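Local structure of aminotransferase (Streptomyces pactum, 4ZM4) at residues S129-A134 with S154-R159; P272-L277 with R294-M299; E339-Y344 with D430-V435; V360-N363 with L368-V371. The protein belongs to the class-III aminotransferases, a family of enzymes that work with pyridoxal-5'-phosphate, and forms a two-subunit assembly. The protein carries 1 engineered substitution. One frame throughout, in Å; residues are numbered along the deposited sequence.

Contact 1 (S129-A134 with S154-R159); sequences SALRLA and SETVLR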
# COMPACT_ATOMS: atom_id res chain seq x y z
N SER B 129 -3.28 10.74 0.44
CA SER B 129 -2.98 11.68 -0.67
C SER B 129 -4.17 12.50 -1.06
O SER B 129 -4.01 13.69 -1.35
CB SER B 129 -2.39 10.96 -1.86
OG SER B 129 -1.00 10.64 -1.62
N ALA B 130 -5.37 11.93 -0.95
CA ALA B 130 -6.59 12.67 -1.18
C ALA B 130 -6.78 13.82 -0.19
O ALA B 130 -7.22 14.95 -0.56
CB ALA B 130 -7.79 11.74 -1.12
N LEU B 131 -6.51 13.54 1.10
CA LEU B 131 -6.60 14.60 2.12
C LEU B 131 -5.57 15.70 1.88
O LEU B 131 -5.85 16.88 2.04
CB LEU B 131 -6.50 14.03 3.54
CG LEU B 131 -7.72 13.17 3.90
CD1 LEU B 131 -7.57 12.57 5.30
CD2 LEU B 131 -9.04 13.93 3.78
N ARG B 132 -4.35 15.29 1.49
CA ARG B 132 -3.32 16.26 1.18
C ARG B 132 -3.78 17.11 0.01
O ARG B 132 -3.57 18.33 0.00
CB ARG B 132 -2.00 15.58 0.87
CG ARG B 132 -1.20 15.16 2.10
CD ARG B 132 0.13 14.60 1.67
NE ARG B 132 0.85 14.03 2.80
CZ ARG B 132 1.87 13.17 2.70
NH1 ARG B 132 2.33 12.78 1.52
NH2 ARG B 132 2.44 12.69 3.81
N LEU B 133 -4.41 16.49 -0.99
CA LEU B 133 -4.89 17.24 -2.17
C LEU B 133 -5.90 18.29 -1.75
O LEU B 133 -5.81 19.43 -2.19
CB LEU B 133 -5.51 16.29 -3.19
CG LEU B 133 -6.10 16.91 -4.47
CD1 LEU B 133 -5.01 17.70 -5.22
CD2 LEU B 133 -6.70 15.83 -5.36
N ALA B 134 -6.81 17.93 -0.83
CA ALA B 134 -7.79 18.87 -0.33
C ALA B 134 -7.16 20.04 0.49
O ALA B 134 -7.59 21.21 0.38
CB ALA B 134 -8.85 18.15 0.51
N SER B 154 -3.32 6.15 8.19
CA SER B 154 -2.35 7.26 8.02
C SER B 154 -2.41 8.18 9.23
O SER B 154 -3.41 8.25 9.95
CB SER B 154 -2.55 8.04 6.71
OG SER B 154 -3.84 8.66 6.66
N GLU B 155 -1.32 8.92 9.40
CA GLU B 155 -1.06 9.68 10.61
C GLU B 155 -2.15 10.73 10.98
O GLU B 155 -2.45 10.85 12.15
CB GLU B 155 0.32 10.36 10.47
CG GLU B 155 0.92 10.79 11.81
CD GLU B 155 1.60 9.66 12.57
OE1 GLU B 155 2.16 9.91 13.65
OE2 GLU B 155 1.61 8.53 12.06
N THR B 156 -2.75 11.42 10.00
CA THR B 156 -3.76 12.47 10.28
C THR B 156 -5.19 11.97 10.44
O THR B 156 -6.06 12.74 10.88
CB THR B 156 -3.71 13.67 9.26
OG1 THR B 156 -4.38 13.36 8.04
CG2 THR B 156 -2.23 14.07 8.92
N VAL B 157 -5.47 10.69 10.17
CA VAL B 157 -6.84 10.16 10.34
C VAL B 157 -7.03 8.98 11.30
O VAL B 157 -8.15 8.66 11.65
CB VAL B 157 -7.47 9.74 9.01
CG1 VAL B 157 -7.51 10.93 8.08
CG2 VAL B 157 -6.72 8.57 8.37
N LEU B 158 -5.95 8.33 11.74
CA LEU B 158 -6.10 7.13 12.59
C LEU B 158 -6.61 7.44 14.00
O LEU B 158 -5.84 7.84 14.87
CB LEU B 158 -4.80 6.35 12.66
CG LEU B 158 -4.84 5.08 13.50
CD1 LEU B 158 -6.01 4.18 13.12
CD2 LEU B 158 -3.51 4.34 13.36
N ARG B 159 -7.92 7.29 14.18
CA ARG B 159 -8.60 7.44 15.47
C ARG B 159 -8.87 6.06 16.10
O ARG B 159 -8.81 5.03 15.42
CB ARG B 159 -9.97 8.16 15.31
CG ARG B 159 -9.93 9.67 15.08
CD ARG B 159 -10.17 10.16 13.63
NE ARG B 159 -11.38 9.61 13.03
CZ ARG B 159 -11.51 8.83 11.96
NH1 ARG B 159 -10.50 8.38 11.25
NH2 ARG B 159 -12.70 8.45 11.62

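Contact 2 (P272-L277 with R294-M299); sequences PDLTVL and RHAMRM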
# COMPACT_ATOMS: atom_id res chain seq x y z
N PRO B 272 -19.64 13.83 -4.64
CA PRO B 272 -18.57 14.45 -3.88
C PRO B 272 -17.55 15.11 -4.80
O PRO B 272 -17.59 14.89 -6.01
CB PRO B 272 -17.90 13.26 -3.21
CG PRO B 272 -18.00 12.19 -4.23
CD PRO B 272 -19.34 12.41 -4.91
N ASP B 273 -16.60 15.83 -4.20
CA ASP B 273 -15.48 16.45 -4.91
C ASP B 273 -14.38 15.46 -5.22
O ASP B 273 -13.83 15.47 -6.31
CB ASP B 273 -14.94 17.64 -4.11
CG ASP B 273 -15.99 18.72 -3.91
OD1 ASP B 273 -16.61 19.10 -4.92
OD2 ASP B 273 -16.29 19.11 -2.75
N LEU B 274 -14.06 14.61 -4.25
CA LEU B 274 -13.08 13.54 -4.44
C LEU B 274 -13.70 12.19 -4.00
O LEU B 274 -14.62 12.18 -3.17
CB LEU B 274 -11.84 13.81 -3.62
CG LEU B 274 -11.01 15.03 -4.03
CD1 LEU B 274 -9.91 15.30 -2.98
CD2 LEU B 274 -10.36 14.81 -5.40
N THR B 275 -13.27 11.10 -4.63
CA THR B 275 -13.79 9.77 -4.32
C THR B 275 -12.60 8.87 -4.14
O THR B 275 -11.67 8.96 -4.92
CB THR B 275 -14.67 9.21 -5.46
OG1 THR B 275 -15.87 10.01 -5.60
CG2 THR B 275 -15.08 7.77 -5.19
N VAL B 276 -12.58 8.09 -3.07
CA VAL B 276 -11.54 7.08 -2.90
C VAL B 276 -12.12 5.71 -3.21
O VAL B 276 -13.23 5.36 -2.75
CB VAL B 276 -10.99 7.06 -1.45
CG1 VAL B 276 -9.77 6.14 -1.36
CG2 VAL B 276 -10.63 8.46 -0.98
N LEU B 277 -11.36 4.91 -3.97
CA LEU B 277 -11.79 3.56 -4.40
C LEU B 277 -10.73 2.52 -4.14
O LEU B 277 -9.53 2.84 -4.12
CB LEU B 277 -12.08 3.58 -5.89
CG LEU B 277 -13.11 4.59 -6.40
CD1 LEU B 277 -13.02 4.70 -7.92
CD2 LEU B 277 -14.50 4.23 -5.97
N ARG B 294 -12.22 17.26 -13.27
CA ARG B 294 -10.95 17.93 -13.62
C ARG B 294 -10.62 19.11 -12.72
O ARG B 294 -9.47 19.30 -12.35
CB ARG B 294 -10.92 18.38 -15.07
CG ARG B 294 -10.70 17.23 -16.07
CD ARG B 294 -11.69 17.19 -17.20
NE ARG B 294 -11.88 15.88 -17.80
CZ ARG B 294 -10.97 15.20 -18.47
NH1 ARG B 294 -9.73 15.67 -18.64
NH2 ARG B 294 -11.29 14.00 -18.93
N HIS B 295 -11.64 19.84 -12.29
CA HIS B 295 -11.42 20.97 -11.40
C HIS B 295 -10.80 20.53 -10.06
O HIS B 295 -9.76 21.01 -9.66
CB HIS B 295 -12.70 21.80 -11.18
CG HIS B 295 -12.42 23.16 -10.58
ND1 HIS B 295 -12.69 23.49 -9.27
CD2 HIS B 295 -11.79 24.23 -11.11
CE1 HIS B 295 -12.28 24.72 -9.02
NE2 HIS B 295 -11.72 25.19 -10.13
N ALA B 296 -11.43 19.57 -9.40
CA ALA B 296 -10.94 19.06 -8.10
C ALA B 296 -9.55 18.43 -8.22
O ALA B 296 -8.78 18.45 -7.25
CB ALA B 296 -11.93 18.07 -7.51
N MET B 297 -9.23 17.87 -9.39
CA MET B 297 -7.94 17.20 -9.60
C MET B 297 -6.83 18.09 -10.19
O MET B 297 -5.78 17.58 -10.57
CB MET B 297 -8.13 15.96 -10.49
CG MET B 297 -8.99 14.88 -9.84
SD MET B 297 -8.15 14.22 -8.39
CE MET B 297 -7.03 13.06 -9.19
N ARG B 298 -7.08 19.39 -10.26
CA ARG B 298 -6.24 20.30 -11.04
C ARG B 298 -4.80 20.38 -10.55
O ARG B 298 -3.88 20.56 -11.36
CB ARG B 298 -6.88 21.72 -11.12
CG ARG B 298 -6.65 22.59 -9.88
CD ARG B 298 -7.60 23.78 -9.79
NE ARG B 298 -8.59 23.53 -8.75
CZ ARG B 298 -8.94 24.35 -7.76
NH1 ARG B 298 -8.40 25.54 -7.63
NH2 ARG B 298 -9.86 23.96 -6.90
N MET B 299 -4.56 20.28 -9.24
CA MET B 299 -3.19 20.38 -8.74
C MET B 299 -2.38 19.12 -9.03
O MET B 299 -1.15 19.15 -8.95
CB MET B 299 -3.17 20.73 -7.27
CG MET B 299 -3.84 22.07 -6.98
SD MET B 299 -3.42 22.73 -5.36
CE MET B 299 -1.76 23.39 -5.65

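Contact 3 (E339-Y344 with D430-V435); sequences EDTGQY and DVIDKV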
# COMPACT_ATOMS: atom_id res chain seq x y z
N GLU B 339 -28.78 -7.81 -5.20
CA GLU B 339 -29.84 -7.36 -4.30
C GLU B 339 -30.73 -8.54 -3.87
O GLU B 339 -31.06 -8.66 -2.68
CB GLU B 339 -30.65 -6.21 -4.94
CG GLU B 339 -31.93 -5.81 -4.21
CD GLU B 339 -31.74 -5.41 -2.76
OE1 GLU B 339 -30.67 -4.86 -2.41
OE2 GLU B 339 -32.68 -5.60 -1.97
N ASP B 340 -31.08 -9.41 -4.82
CA ASP B 340 -31.86 -10.63 -4.50
C ASP B 340 -31.09 -11.55 -3.55
O ASP B 340 -31.66 -12.11 -2.62
CB ASP B 340 -32.23 -11.45 -5.75
CG ASP B 340 -33.11 -10.67 -6.74
OD1 ASP B 340 -33.74 -9.67 -6.36
OD2 ASP B 340 -33.15 -11.07 -7.93
N THR B 341 -29.79 -11.72 -3.82
CA THR B 341 -28.92 -12.49 -2.94
C THR B 341 -28.96 -11.96 -1.49
O THR B 341 -29.15 -12.72 -0.56
CB THR B 341 -27.47 -12.49 -3.46
OG1 THR B 341 -27.43 -13.12 -4.73
CG2 THR B 341 -26.56 -13.25 -2.50
N GLY B 342 -28.81 -10.66 -1.34
CA GLY B 342 -28.83 -10.02 -0.03
C GLY B 342 -30.17 -10.12 0.65
O GLY B 342 -30.25 -10.38 1.86
N GLN B 343 -31.24 -9.95 -0.11
CA GLN B 343 -32.57 -10.03 0.44
C GLN B 343 -32.79 -11.43 0.96
O GLN B 343 -33.33 -11.62 2.06
CB GLN B 343 -33.63 -9.68 -0.62
CG GLN B 343 -35.05 -9.58 -0.07
CD GLN B 343 -35.26 -8.35 0.77
OE1 GLN B 343 -35.39 -8.42 1.98
NE2 GLN B 343 -35.31 -7.20 0.11
N TYR B 344 -32.41 -12.42 0.16
CA TYR B 344 -32.62 -13.80 0.58
C TYR B 344 -31.82 -14.12 1.85
O TYR B 344 -32.30 -14.86 2.71
CB TYR B 344 -32.29 -14.78 -0.55
CG TYR B 344 -32.75 -16.20 -0.26
CD1 TYR B 344 -34.11 -16.49 -0.06
CD2 TYR B 344 -31.84 -17.25 -0.19
CE1 TYR B 344 -34.54 -17.78 0.21
CE2 TYR B 344 -32.26 -18.54 0.06
CZ TYR B 344 -33.61 -18.80 0.25
OH TYR B 344 -34.03 -20.09 0.49
N ASP B 430 -28.58 -22.19 -2.41
CA ASP B 430 -28.26 -23.41 -1.68
C ASP B 430 -27.26 -23.11 -0.55
O ASP B 430 -27.41 -23.63 0.55
CB ASP B 430 -27.70 -24.52 -2.59
CG ASP B 430 -28.73 -25.07 -3.60
OD1 ASP B 430 -28.29 -25.73 -4.57
OD2 ASP B 430 -29.96 -24.91 -3.42
N VAL B 431 -26.26 -22.27 -0.85
CA VAL B 431 -25.25 -21.85 0.13
C VAL B 431 -25.91 -21.17 1.34
O VAL B 431 -25.67 -21.53 2.47
CB VAL B 431 -24.20 -20.90 -0.49
CG1 VAL B 431 -23.38 -20.24 0.60
CG2 VAL B 431 -23.30 -21.65 -1.45
N ILE B 432 -26.80 -20.23 1.05
CA ILE B 432 -27.52 -19.51 2.07
C ILE B 432 -28.42 -20.44 2.89
O ILE B 432 -28.57 -20.25 4.09
CB ILE B 432 -28.33 -18.36 1.43
CG1 ILE B 432 -27.36 -17.30 0.85
CG2 ILE B 432 -29.29 -17.72 2.42
CD1 ILE B 432 -27.95 -16.36 -0.17
N ASP B 433 -29.04 -21.42 2.24
CA ASP B 433 -29.79 -22.45 2.97
C ASP B 433 -28.87 -23.24 3.92
O ASP B 433 -29.23 -23.47 5.06
CB ASP B 433 -30.58 -23.39 2.02
CG ASP B 433 -31.80 -22.70 1.36
OD1 ASP B 433 -32.23 -21.61 1.81
OD2 ASP B 433 -32.35 -23.26 0.40
N LYS B 434 -27.68 -23.63 3.47
CA LYS B 434 -26.70 -24.24 4.39
C LYS B 434 -26.32 -23.29 5.51
O LYS B 434 -26.13 -23.72 6.65
CB LYS B 434 -25.42 -24.66 3.66
CG LYS B 434 -25.60 -25.85 2.74
CD LYS B 434 -24.25 -26.42 2.31
CE LYS B 434 -24.42 -27.49 1.24
NZ LYS B 434 -23.12 -28.16 0.92
N VAL B 435 -26.17 -22.01 5.21
CA VAL B 435 -25.80 -21.05 6.25
C VAL B 435 -26.88 -21.02 7.33
O VAL B 435 -26.58 -21.04 8.52
CB VAL B 435 -25.56 -19.65 5.66
CG1 VAL B 435 -25.52 -18.60 6.76
CG2 VAL B 435 -24.26 -19.66 4.84

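Contact 4 (V360-N363 with L368-V371); sequences VHIN and LMSV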
# COMPACT_ATOMS: atom_id res chain seq x y z
N VAL B 360 -32.26 -9.80 17.24
CA VAL B 360 -31.13 -9.54 16.36
C VAL B 360 -31.35 -8.19 15.66
O VAL B 360 -32.48 -7.84 15.35
CB VAL B 360 -31.01 -10.68 15.34
CG1 VAL B 360 -32.17 -10.63 14.34
CG2 VAL B 360 -29.68 -10.64 14.62
N HIS B 361 -30.28 -7.44 15.43
CA HIS B 361 -30.34 -6.28 14.54
C HIS B 361 -29.59 -6.58 13.25
O HIS B 361 -28.46 -7.09 13.30
CB HIS B 361 -29.75 -5.04 15.18
CG HIS B 361 -30.06 -3.78 14.42
ND1 HIS B 361 -31.25 -3.11 14.57
CD2 HIS B 361 -29.36 -3.10 13.48
CE1 HIS B 361 -31.27 -2.06 13.76
NE2 HIS B 361 -30.13 -2.03 13.09
N ILE B 362 -30.23 -6.30 12.12
CA ILE B 362 -29.67 -6.58 10.79
C ILE B 362 -29.86 -5.35 9.91
O ILE B 362 -30.98 -4.89 9.75
CB ILE B 362 -30.40 -7.76 10.11
CG1 ILE B 362 -30.21 -9.05 10.90
CG2 ILE B 362 -29.89 -7.97 8.68
CD1 ILE B 362 -31.00 -10.24 10.38
N ASN B 363 -28.76 -4.77 9.44
CA ASN B 363 -28.82 -3.69 8.46
C ASN B 363 -28.24 -4.20 7.14
O ASN B 363 -27.29 -4.95 7.15
CB ASN B 363 -28.03 -2.45 8.91
CG ASN B 363 -28.68 -1.68 10.06
OD1 ASN B 363 -27.99 -1.22 10.98
ND2 ASN B 363 -29.99 -1.46 9.98
N LEU B 368 -23.85 -5.74 1.28
CA LEU B 368 -23.16 -5.26 2.48
C LEU B 368 -24.19 -5.43 3.59
O LEU B 368 -25.35 -5.04 3.42
CB LEU B 368 -22.84 -3.81 2.31
CG LEU B 368 -21.48 -3.21 2.54
CD1 LEU B 368 -20.36 -4.02 1.93
CD2 LEU B 368 -21.50 -1.83 1.94
N MET B 369 -23.81 -6.10 4.67
CA MET B 369 -24.78 -6.59 5.63
C MET B 369 -24.16 -6.72 7.05
O MET B 369 -23.11 -7.35 7.20
CB MET B 369 -25.26 -7.96 5.14
CG MET B 369 -26.43 -8.53 5.88
SD MET B 369 -27.02 -9.98 4.97
CE MET B 369 -28.23 -10.52 6.19
N SER B 370 -24.84 -6.17 8.06
CA SER B 370 -24.47 -6.38 9.50
C SER B 370 -25.54 -7.23 10.19
O SER B 370 -26.74 -7.05 9.97
CB SER B 370 -24.07 -5.14 10.36
OG SER B 370 -25.11 -4.20 10.54
N VAL B 371 -25.06 -8.15 11.02
CA VAL B 371 -25.90 -9.07 11.80
C VAL B 371 -25.36 -9.11 13.22
O VAL B 371 -24.27 -9.60 13.46
CB VAL B 371 -25.88 -10.51 11.23
CG1 VAL B 371 -26.68 -11.45 12.13
CG2 VAL B 371 -26.45 -10.55 9.83

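Contact 1 (S129-A134 with S154-R159)
Val157, which meets Leu131 of the neighbouring helix through CG1, presents its carbonyl group to the edge of the Arg159 guanidinium, in the plane of that flat group. Arg159 NH1 is placed doubtfully close to Val157 O, while NE and NH2 bond to Gln192 and His149. The apolar contact itself is small. In Leu131, CD1 anti to CA (chi2 178°) carries that methyl outward to the loop, where it is modelled 3.2 Å from Val157 CG1. The two side chains meet at a slant; the separation is shorter than two methyls normally allow and probably reflects the model, so it shows only that they are in contact. Thr156 is a looser neighbour, its OG1 being 4.3 Å from Leu131 CD1; that hydroxyl is hydrogen-bonded to Arg135 on the same helix. Behind these contacts the loop is curled round Ser154 O, which accepts from both Val157 N and Leu158 N. The second subunit takes part as well: Arg132 forms a salt bridge with Glu155 of that other chain, and Glu155 one with its Arg132. Helix 123-138, which also rests through Leu131 on Val143 of strand 142-146, is thus joined to the loop between strands 142-146 and 190-193 of the seven-stranded sheet, an arrangement in keeping with the large, dimer-forming domain of fold-type I pyridoxal-phosphate enzymes.

Contact 2 (P272-L277 with R294-M299)
Leu274 and Met297 approach one another aslant, with the leucine methyl CD2 3.8 Å from Met297 SD. The methionine chain is bent twice: chi2 (-65°) folds SD back toward the backbone it springs from, where the leucine branch crosses it, and chi3 (-81°) turns the terminal CE. Ala296 fits next to this pair: its CB points at the other segment, lies 4.2 Å from Leu274 CD2 and sits closer still, at 3.4 Å, to Asp273 O. A single leucine branch therefore touches two successive residues, and the carbonyl oxygen of the preceding residue also touches the alanine methyl. The carboxylate of Asp273 is engaged elsewhere, OD2 accepting from Leu248 N and forming a salt bridge with Arg238.

On the outer side of the turn, His295 and Arg298 lie against each other. Arg298 NE stands 3.8 Å above the centre of the imidazole ring and also donates to His295 O at 2.9 Å, with that oxygen in the guanidinium plane. Arg298 N reaches the same oxygen from the opposite face of the carbonyl plane, so two donors grip one acceptor and hold the type I turn from His295 to Arg298. Met297, at the N-cap position, leads directly into helix 298-301. The contact packs this turn on the start of strand 274-277, beside the antiparallel strand 288-292, whose place next to 274-277 in an otherwise parallel seven-stranded sheet is the signature of the large domain of fold-type I enzymes.

Contact 3 (E339-Y344 with D430-V435)
Tyr344 and Ile432 meet between two nearly parallel helices, 334-355 and 429-444, which belong to what is, in the usual layout of fold-type I enzymes, the small domain. The local segments run 19° apart with their axes 10.9 Å from each other, a rather wide spacing that long side chains bridge. With its CG opposite the backbone N (chi1 -168°), the Tyr344 side chain extends across the gap toward the second helix. Ile432 comes up to it with two branches: CG2 lies 3.7 Å from Tyr344 CD2 in an oblique approach, while CD1 sits at the ring edge, in its plane. The same CD1 continues to the preceding turn of the first helix, where it is 3.9 Å from Thr341 O and 4.1 Å from Thr341 CG2. Met345 and Thr348, also on helix 334-355, touch Ile432 as well, so the isoleucine packs against two successive turns.

Beyond the apolar part, Tyr344 OH donates a hydrogen bond to Asp433 OD1 at 2.7 Å. The acceptor uses its syn lone pair, the one on the side of the other carboxylate oxygen, and the carboxylate plane is turned 62° from the ring while OD1 stays near the ring plane at its edge. Val431 and Val435 of helix 429-444 also touch Ile61 of strand 59-62. The apolar packing round buried Ile432 gives way, toward solvent, to a phenol-carboxylate bond, which would be expected to favour the ionised aspartate and to restrain the position of the phenol end.

Contact 4 (V360-N363 with L368-V371)
Asn363 and Ser370 form an antiparallel hydrogen-bonded pair, with Ser370 N donating to Asn363 O at 2.9 Å, nearly straight (163°) and in the carbonyl plane, and Asn363 N returning a more bent bond (138°) to Ser370 O at 3.1 Å. The next pair, Ile362 with Val371, is non-hydrogen-bonded, and here Ile362 CA lies 3.1 Å from Ser370 O in a CA-H...O contact. On the face that carries this second pair, the Ile362 and Val371 side chains run next to each other in a common direction, CG1 of the isoleucine 4.2 Å from CG2 of the valine. The two strands make a beta hairpin, continued by strand 421-422 into a small antiparallel sheet, and helix 334-355 covers this apolar face through Val349, Phe353 and Met345. Met369 keeps its chain extended beyond CG, which carries CE along Ile362 to 3.9 Å from CG2 of that residue. At the other end Val360 CG2 meets Val371 CG1 at 4.0 Å, crossing it at a slant. On the opposite face Ser370 OG sits 3.8 Å from Asn363 CB and is hydrogen-bonded to Val226 N, while His361 NE2 makes a weak bond to Asn363 OD1, which lies at the edge of the imidazole in its plane.

How the contacts relate
The four contacts fall into two pairs on opposite sides of the chain's centre. Contacts 1 and 2, whose centres are 15 Å apart, touch directly: Leu133 of helix 123-138 packs on Leu274 and Met297, and both contacts also reach the second subunit. Contacts 3 and 4 have centres 14 Å apart and nearest atoms about 5 Å apart; helix 334-355 supplies one side of contact 3 and leads into the hairpin of contact 4. Between the pairs the centres are 29 to 38 Å apart. Along the chain contacts 1 and 2 come first, whereas contact 4 falls between the two segments of contact 3. The pairs thus sample the sheet-based, dimer-forming part and the C-terminal part of one class-III aminotransferase fold.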